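Local coordinates for uncharacterized protein Rv2277c (Mycobacterium tuberculosis, PDB 5VUG) that is uncharacterised but folds as a TIM-barrel glycerophosphodiester phosphodiesterase domain and so probably hydrolyses phosphoric diesters, at residues A139-L142 with T143-A147; A69-V72 with N73-T76; S60-A63 with T64-G68. All coordinates share one frame; numbering follows the deposited sequence.

Contact 1: A139-L142 with T143-A147; sequences AQVL and TRTGA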
ATOM      1  N   ALA A 139     -27.429  15.039 -15.763  1.00 12.08           N
ATOM      2  CA  ALA A 139     -28.703  14.638 -15.177  1.00 11.44           C
ATOM      3  C   ALA A 139     -29.871  15.060 -16.059  1.00 13.98           C
ATOM      4  O   ALA A 139     -30.814  14.286 -16.262  1.00 14.55           O
ATOM      5  CB  ALA A 139     -28.846  15.214 -13.764  1.00 12.72           C
ATOM      6  N   GLN A 140     -29.818  16.276 -16.608  1.00 12.92           N
ATOM      7  CA  GLN A 140     -30.919  16.763 -17.431  1.00 11.68           C
ATOM      8  C   GLN A 140     -31.074  15.947 -18.708  1.00 12.29           C
ATOM      9  O   GLN A 140     -32.203  15.617 -19.097  1.00 15.86           O
ATOM     10  CB  GLN A 140     -30.733  18.246 -17.728  1.00 12.22           C
ATOM     11  CG  GLN A 140     -30.963  19.117 -16.503  1.00 15.16           C
ATOM     12  CD  GLN A 140     -30.621  20.566 -16.759  1.00 15.67           C
ATOM     13  OE1 GLN A 140     -31.176  21.198 -17.665  1.00 18.53           O
ATOM     14  NE2 GLN A 140     -29.690  21.100 -15.973  1.00 15.65           N
ATOM     15  N   VAL A 141     -29.961  15.608 -19.372  1.00 12.52           N
ATOM     16  CA  VAL A 141     -30.039  14.745 -20.552  1.00 11.55           C
ATOM     17  C   VAL A 141     -30.609  13.383 -20.182  1.00 14.18           C
ATOM     18  O   VAL A 141     -31.487  12.851 -20.868  1.00 13.75           O
ATOM     19  CB  VAL A 141     -28.665  14.599 -21.233  1.00 12.27           C
ATOM     20  CG1 VAL A 141     -28.729  13.496 -22.304  1.00 15.76           C
ATOM     21  CG2 VAL A 141     -28.226  15.908 -21.861  1.00 12.58           C
ATOM     22  N   LEU A 142     -30.101  12.783 -19.105  1.00 13.97           N
ATOM     23  CA  LEU A 142     -30.578  11.454 -18.730  1.00 14.28           C
ATOM     24  C   LEU A 142     -32.062  11.471 -18.397  1.00 17.05           C
ATOM     25  O   LEU A 142     -32.782  10.518 -18.717  1.00 16.73           O
ATOM     26  CB  LEU A 142     -29.767  10.912 -17.560  1.00 14.96           C
ATOM     27  CG  LEU A 142     -28.320  10.584 -17.923  1.00 15.18           C
ATOM     28  CD1 LEU A 142     -27.565  10.139 -16.684  1.00 15.73           C
ATOM     29  CD2 LEU A 142     -28.245   9.518 -19.027  1.00 17.64           C
ATOM     30  N   THR A 143     -32.535  12.550 -17.754  1.00 18.25           N
ATOM     31  CA  THR A 143     -33.951  12.675 -17.419  1.00 21.35           C
ATOM     32  C   THR A 143     -34.801  12.804 -18.674  1.00 21.96           C
ATOM     33  O   THR A 143     -35.807  12.098 -18.834  1.00 23.44           O
ATOM     34  CB  THR A 143     -34.173  13.908 -16.532  1.00 22.76           C
ATOM     35  OG1 THR A 143     -33.564  13.710 -15.253  1.00 26.02           O
ATOM     36  CG2 THR A 143     -35.663  14.165 -16.341  1.00 27.61           C
ATOM     37  N   ARG A 144     -34.418  13.717 -19.568  1.00 21.78           N
ATOM     38  CA  ARG A 144     -35.235  14.007 -20.740  1.00 23.77           C
ATOM     39  C   ARG A 144     -35.244  12.851 -21.730  1.00 23.94           C
ATOM     40  O   ARG A 144     -36.272  12.598 -22.374  1.00 26.08           O
ATOM     41  CB  ARG A 144     -34.758  15.297 -21.399  1.00 27.12           C
ATOM     42  CG  ARG A 144     -35.668  15.782 -22.506  1.00 31.18           C
ATOM     43  CD  ARG A 144     -35.292  17.182 -22.939  1.00 34.64           C
ATOM     44  NE  ARG A 144     -33.845  17.372 -22.905  1.00 37.35           N
ATOM     45  CZ  ARG A 144     -33.013  16.886 -23.818  1.00 38.46           C
ATOM     46  NH1 ARG A 144     -33.490  16.176 -24.834  1.00 36.84           N
ATOM     47  NH2 ARG A 144     -31.707  17.103 -23.709  1.00 36.96           N
ATOM     48  N   THR A 145     -34.124  12.130 -21.861  1.00 19.48           N
ATOM     49  CA  THR A 145     -34.087  10.982 -22.758  1.00 19.01           C
ATOM     50  C   THR A 145     -34.683   9.724 -22.143  1.00 18.68           C
ATOM     51  O   THR A 145     -34.947   8.768 -22.878  1.00 21.67           O
ATOM     52  CB  THR A 145     -32.654  10.665 -23.195  1.00 18.26           C
ATOM     53  OG1 THR A 145     -31.862  10.303 -22.053  1.00 15.67           O
ATOM     54  CG2 THR A 145     -32.027  11.848 -23.908  1.00 20.10           C
ATOM     55  N   GLY A 146     -34.876   9.689 -20.825  1.00 18.69           N
ATOM     56  CA  GLY A 146     -35.333   8.481 -20.167  1.00 16.67           C
ATOM     57  C   GLY A 146     -34.266   7.425 -20.000  1.00 17.66           C
ATOM     58  O   GLY A 146     -34.589   6.271 -19.706  1.00 21.36           O
ATOM     59  N   ALA A 147     -32.998   7.786 -20.163  1.00 14.92           N
ATOM     60  CA  ALA A 147     -31.910   6.827 -20.060  1.00 13.42           C
ATOM     61  C   ALA A 147     -31.334   6.730 -18.655  1.00 13.04           C
ATOM     62  O   ALA A 147     -30.392   5.963 -18.443  1.00 13.35           O
ATOM     63  CB  ALA A 147     -30.800   7.161 -21.064  1.00 15.22           C
TER
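Thr143 and Thr145 each turn a hydroxyl back onto the carbonyl four residues earlier, the habit of threonine in a helix. Thr143 OG1 donates to Ala139 O (3.0 Å) and the amide Thr143 N to the same oxygen (2.9 Å), from opposite faces of the carbonyl plane. Val141 O is gripped likewise, by Thr145 N and, at 2.8 Å, by Thr145 OG1; a chi1 of 63° sets this hydroxyl between the backbone N and the carbonyl carbon. Arg144 N keeps the plain helical bond to Gln140 O.

The helix ends in the manner of a Schellman motif. Gly146, well suited to its positive phi (76°), bonds through N to Thr143 O at a long 3.3 Å, while Ala147 N reaches Leu142 O only weakly, at 3.1 Å.

Apolar contacts are few: Leu142 CD2 meets Ala147 CB at 4.0 Å, and Val141 CG1 lies as far from Thr145 CG2.

Helix 109-114 covers this side of helix 134-145: Ile113 packs on Val141, Leu142 and Ala147, and Glu110 forms a salt bridge with Arg144. Leu170 lies against Ala139 and Leu142, and Ala147 O bonds to Ser151 OG at the start of strand 151-154.

Contact 2: A69-V72 with N73-T76; sequences AGPV and NSKT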
ATOM      1  N   ALA A  69      -8.012  22.834 -30.443  1.00 14.80           N
ATOM      2  CA  ALA A  69      -7.191  22.994 -29.248  1.00 13.96           C
ATOM      3  C   ALA A  69      -7.983  23.699 -28.157  1.00 14.25           C
ATOM      4  O   ALA A  69      -8.830  24.549 -28.437  1.00 15.11           O
ATOM      5  CB  ALA A  69      -5.891  23.776 -29.532  1.00 15.78           C
ATOM      6  N   GLY A  70      -7.693  23.339 -26.906  1.00 13.20           N
ATOM      7  CA  GLY A  70      -8.303  23.987 -25.764  1.00 11.28           C
ATOM      8  C   GLY A  70      -9.199  23.035 -24.997  1.00 11.39           C
ATOM      9  O   GLY A  70      -9.476  21.925 -25.451  1.00 12.07           O
ATOM     10  N   PRO A  71      -9.668  23.440 -23.819  1.00 13.50           N
ATOM     11  CA  PRO A  71     -10.563  22.569 -23.049  1.00 14.24           C
ATOM     12  C   PRO A  71     -11.932  22.474 -23.713  1.00 13.50           C
ATOM     13  O   PRO A  71     -12.351  23.356 -24.464  1.00 14.75           O
ATOM     14  CB  PRO A  71     -10.655  23.267 -21.688  1.00 15.30           C
ATOM     15  CG  PRO A  71     -10.342  24.700 -21.975  1.00 17.77           C
ATOM     16  CD  PRO A  71      -9.414  24.726 -23.145  1.00 15.67           C
ATOM     17  N   VAL A  72     -12.631  21.370 -23.426  1.00 13.66           N
ATOM     18  CA  VAL A  72     -13.971  21.173 -23.977  1.00 13.00           C
ATOM     19  C   VAL A  72     -14.881  22.359 -23.673  1.00 14.13           C
ATOM     20  O   VAL A  72     -15.630  22.824 -24.544  1.00 14.02           O
ATOM     21  CB  VAL A  72     -14.572  19.857 -23.459  1.00 11.17           C
ATOM     22  CG1 VAL A  72     -16.027  19.722 -23.905  1.00 12.34           C
ATOM     23  CG2 VAL A  72     -13.745  18.696 -23.960  1.00 13.80           C
ATOM     24  N   ASN A  73     -14.844  22.860 -22.437  1.00 13.08           N
ATOM     25  CA  ASN A  73     -15.739  23.955 -22.072  1.00 13.93           C
ATOM     26  C   ASN A  73     -15.291  25.310 -22.609  1.00 17.07           C
ATOM     27  O   ASN A  73     -15.871  26.337 -22.226  1.00 19.14           O
ATOM     28  CB  ASN A  73     -16.011  23.995 -20.559  1.00 15.81           C
ATOM     29  CG  ASN A  73     -14.771  24.271 -19.733  1.00 18.73           C
ATOM     30  OD1 ASN A  73     -13.726  24.683 -20.249  1.00 19.36           O
ATOM     31  ND2 ASN A  73     -14.891  24.069 -18.423  1.00 20.61           N
ATOM     32  N   SER A  74     -14.280  25.348 -23.472  1.00 16.05           N
ATOM     33  CA  SER A  74     -13.931  26.591 -24.151  1.00 17.96           C
ATOM     34  C   SER A  74     -14.641  26.745 -25.489  1.00 17.96           C
ATOM     35  O   SER A  74     -14.445  27.764 -26.164  1.00 20.05           O
ATOM     36  CB  SER A  74     -12.412  26.721 -24.334  1.00 16.40           C
ATOM     37  OG  SER A  74     -11.933  25.859 -25.361  1.00 17.65           O
ATOM     38  N   LYS A  75     -15.459  25.762 -25.879  1.00 16.24           N
ATOM     39  CA  LYS A  75     -16.144  25.767 -27.164  1.00 15.52           C
ATOM     40  C   LYS A  75     -17.620  25.447 -26.974  1.00 16.54           C
ATOM     41  O   LYS A  75     -18.001  24.709 -26.063  1.00 16.25           O
ATOM     42  CB  LYS A  75     -15.528  24.741 -28.134  1.00 15.87           C
ATOM     43  CG  LYS A  75     -14.042  24.969 -28.433  1.00 19.64           C
ATOM     44  CD  LYS A  75     -13.613  24.200 -29.676  1.00 22.55           C
ATOM     45  CE  LYS A  75     -12.111  24.344 -29.945  1.00 24.09           C
ATOM     46  NZ  LYS A  75     -11.665  25.756 -30.155  1.00 23.17           N
ATOM     47  N   THR A  76     -18.447  26.015 -27.847  1.00 15.34           N
ATOM     48  CA  THR A  76     -19.859  25.668 -27.893  1.00 15.69           C
ATOM     49  C   THR A  76     -20.019  24.283 -28.508  1.00 15.49           C
ATOM     50  O   THR A  76     -19.109  23.757 -29.153  1.00 16.31           O
ATOM     51  CB  THR A  76     -20.598  26.655 -28.789  1.00 16.71           C
ATOM     52  OG1 THR A  76     -20.099  26.521 -30.126  1.00 17.12           O
ATOM     53  CG2 THR A  76     -20.374  28.079 -28.321  1.00 18.45           C
TER
HETATM   54  O   HOH W   1     -11.127  26.748 -27.770  1.00 24.04           O
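Ser74 and Lys75 reach back to Pro71 and Ala69 through their side-chain torsions. A chi1 of 74° holds Ser74 OG over its own backbone, between N and the carbonyl carbon and within bonding distance of Pro71 O. The chain of Lys75 leaves with CG beside the backbone N, runs extended through chi2 and chi3, and bends only at chi4 (-60°), which brings the ammonium group round towards Ala69.

Pro71 O takes two bonds from one residue. Ser74 OG donates to it at 2.7 Å, in the carbonyl plane and on a lone pair, whereas Ser74 N, at 2.9 Å, comes from well above that plane. A small side chain with a hydroxyl on CB suits this place, because its donor lies close to the backbone. The proline ring rests against the same side chain: Pro71 CG touches Ser74 CB at 3.7 Å. Farther along the ring, Asn73 OD1 packs by Pro71 CB at 3.7 Å.

The backbone here makes a short 3-10 turn in the loop between strand 54-56 and helix 77-80 of the TIM barrel; Lys75 N donates to Val72 O, three residues back, at 3.2 Å. Proline, which has no amide hydrogen to offer, fits the position that opens the turn, and glycine fits the preceding one, where phi is 114°. Thr76 follows as the N-cap of helix 77-80, its amide held by the side chain of Gln79.

One water joins Ala69 to Ser74 and Lys75. It accepts from Lys75 NZ at 2.6 Å and donates to Ser74 OG at 2.7 Å and, more loosely, to Ala69 O at 3.2 Å. The ammonium group would probably polarise it and strengthen it as a donor. Most of the turn is open to solvent, but Val72 is buried against Tyr57 and Leu80.

Contact 3: S60-A63 with T64-G68; sequences SDLA and TLTDG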
ATOM      1  N   SER A  60      -8.052  16.085 -21.355  1.00 11.45           N
ATOM      2  CA  SER A  60      -8.311  17.427 -20.842  1.00 13.16           C
ATOM      3  C   SER A  60      -8.277  18.478 -21.951  1.00 11.42           C
ATOM      4  O   SER A  60      -8.960  19.504 -21.849  1.00 13.58           O
ATOM      5  CB  SER A  60      -7.344  17.764 -19.711  1.00 18.99           C
ATOM      6  OG  SER A  60      -6.005  17.655 -20.149  1.00 24.55           O
ATOM      7  N   ASP A  61      -7.515  18.242 -23.021  1.00 12.39           N
ATOM      8  CA  ASP A  61      -7.424  19.191 -24.124  1.00 12.20           C
ATOM      9  C   ASP A  61      -7.870  18.553 -25.432  1.00 11.07           C
ATOM     10  O   ASP A  61      -7.569  17.385 -25.712  1.00 11.25           O
ATOM     11  CB  ASP A  61      -6.019  19.785 -24.284  1.00 13.02           C
ATOM     12  CG  ASP A  61      -6.029  21.089 -25.071  1.00 12.17           C
ATOM     13  OD1 ASP A  61      -5.960  21.051 -26.331  1.00 13.04           O
ATOM     14  OD2 ASP A  61      -6.131  22.156 -24.426  1.00 15.94           O
ATOM     15  N   LEU A  62      -8.576  19.350 -26.233  1.00 11.36           N
ATOM     16  CA  LEU A  62      -9.054  18.913 -27.539  1.00 10.25           C
ATOM     17  C   LEU A  62      -7.922  18.530 -28.490  1.00 10.08           C
ATOM     18  O   LEU A  62      -8.154  17.762 -29.432  1.00 11.09           O
ATOM     19  CB  LEU A  62      -9.944  20.005 -28.147  1.00 10.97           C
ATOM     20  CG  LEU A  62     -11.295  20.176 -27.437  1.00 12.39           C
ATOM     21  CD1 LEU A  62     -11.910  21.516 -27.775  1.00 15.16           C
ATOM     22  CD2 LEU A  62     -12.232  19.053 -27.845  1.00 14.25           C
ATOM     23  N   ALA A  63      -6.711  19.056 -28.292  1.00 11.54           N
ATOM     24  CA  ALA A  63      -5.636  18.737 -29.222  1.00 11.66           C
ATOM     25  C   ALA A  63      -5.224  17.270 -29.172  1.00 12.65           C
ATOM     26  O   ALA A  63      -4.648  16.766 -30.142  1.00 13.68           O
ATOM     27  CB  ALA A  63      -4.419  19.629 -28.963  1.00 12.49           C
ATOM     28  N   THR A  64      -5.499  16.571 -28.072  1.00 12.88           N
ATOM     29  CA  THR A  64      -5.013  15.201 -27.946  1.00 13.51           C
ATOM     30  C   THR A  64      -5.611  14.299 -29.018  1.00 11.38           C
ATOM     31  O   THR A  64      -4.913  13.449 -29.584  1.00 12.25           O
ATOM     32  CB  THR A  64      -5.294  14.676 -26.536  1.00 11.77           C
ATOM     33  OG1 THR A  64      -4.602  15.498 -25.589  1.00 12.84           O
ATOM     34  CG2 THR A  64      -4.821  13.232 -26.388  1.00 13.34           C
ATOM     35  N   LEU A  65      -6.892  14.494 -29.343  1.00 11.56           N
ATOM     36  CA  LEU A  65      -7.576  13.605 -30.276  1.00 10.47           C
ATOM     37  C   LEU A  65      -8.277  14.309 -31.434  1.00 12.18           C
ATOM     38  O   LEU A  65      -8.898  13.625 -32.258  1.00 13.42           O
ATOM     39  CB  LEU A  65      -8.580  12.713 -29.531  1.00 12.95           C
ATOM     40  CG  LEU A  65      -7.990  11.853 -28.411  1.00 12.71           C
ATOM     41  CD1 LEU A  65      -9.125  11.199 -27.607  1.00 11.28           C
ATOM     42  CD2 LEU A  65      -7.052  10.793 -28.977  1.00 12.14           C
ATOM     43  N   THR A  66      -8.216  15.638 -31.524  1.00 12.35           N
ATOM     44  CA  THR A  66      -8.948  16.359 -32.565  1.00 13.32           C
ATOM     45  C   THR A  66      -8.032  17.347 -33.276  1.00 15.49           C
ATOM     46  O   THR A  66      -6.860  17.532 -32.919  1.00 14.40           O
ATOM     47  CB  THR A  66     -10.183  17.111 -32.027  1.00 12.27           C
ATOM     48  OG1 THR A  66      -9.782  18.364 -31.462  1.00 12.18           O
ATOM     49  CG2 THR A  66     -10.961  16.293 -30.970  1.00 11.80           C
ATOM     50  N   ASP A  67      -8.599  18.006 -34.288  1.00 15.36           N
ATOM     51  CA  ASP A  67      -7.922  19.076 -35.002  1.00 15.18           C
ATOM     52  C   ASP A  67      -8.097  20.442 -34.347  1.00 15.79           C
ATOM     53  O   ASP A  67      -7.650  21.444 -34.912  1.00 18.52           O
ATOM     54  CB  ASP A  67      -8.349  19.104 -36.473  1.00 16.76           C
ATOM     55  CG  ASP A  67      -9.862  19.121 -36.658  1.00 17.54           C
ATOM     56  OD1 ASP A  67     -10.590  18.547 -35.829  1.00 16.40           O
ATOM     57  OD2 ASP A  67     -10.322  19.714 -37.650  1.00 21.91           O
ATOM     58  N   GLY A  68      -8.735  20.508 -33.177  1.00 14.30           N
ATOM     59  CA  GLY A  68      -8.861  21.730 -32.415  1.00 14.08           C
ATOM     60  C   GLY A  68      -7.974  21.718 -31.176  1.00 14.77           C
ATOM     61  O   GLY A  68      -7.281  20.748 -30.880  1.00 15.11           O
TER
HETATM   62  O   HOH W   2      -5.232  16.523 -23.076  1.00 13.56           O
HETATM   63  O   HOH W   3      -4.161  17.229 -32.852  1.00 15.08           O
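Leu62 and Thr66 meet at the flat peptide group that follows Leu62. Thr66 N approaches the oxygen of this group, Leu62 O, almost in line with the C=O bond at 3.0 Å, though the hydrogen bond is bent at the hydrogen (132°). Thr66 OG1 donates to the same oxygen at 2.7 Å from above the carbonyl plane. On that same face, nearer the middle of the group, Gly68 O stands 3.3 Å from Leu62 C, and it also makes a CA-H...O contact with Ala63 CA at 3.1 Å. The carbonyl of Gly68 thus turns in over Leu62 and Ala63. A second flat group, the Asp61 carboxylate, is met at OD1 on its anti side, and somewhat out of its plane, by Ala63 N at 2.9 Å.

The backbone turn at 61-64 is closed by Thr64 N, which bonds Asp61 O from above the carbonyl plane. Threonine suits position 66 because one hydroxyl does two jobs. The chi1 of Thr66 (82°) places OG1 between the backbone N and the carbonyl carbon, where it can give to Leu62 O. In turn, Thr66 OG1 accepts from Gly68 N at 2.9 Å.

Two waters fill in the polar edges. The first accepts from Asp61 N and is shared with Ser60 OG and Thr64 OG1, the latter at 2.8 Å. The second donates to both Ala63 O and Thr66 O, bridging two acceptors that could not bond each other. Tyr57 OH is hydrogen-bonded to both Asp61 O and Leu65 N, and Asn84 N meets Asp67 OD1.

Asp61 with Ala63 forms an Asx turn and Thr66 with Gly68 an ST turn, two side-chain-to-backbone turns within the long irregular loop between strand 54-56 and helix 77-80 of the barrel.

Contacts 3 and 2 are successive parts of one loop, with centres 9 Å apart, and they bond directly: Gly70 O to Leu62 N at 2.8 Å, and Gly70 N to Asp61 OD1 at 2.9 Å. The lysine of contact 2 adds packing, Lys75 CE lying 3.6 Å from Leu62 CD1. Contact 1 is separate, at the end of a later helix; its nearest atoms are about 13 Å from contact 2 and about 17 Å from contact 3. Two of the three stand at some distance from a bound ligand: the side chain of Ala147 in contact 1 is about 12 Å from a calcium ion, and that of Leu65 in contact 3 about 12 Å from a glycerol.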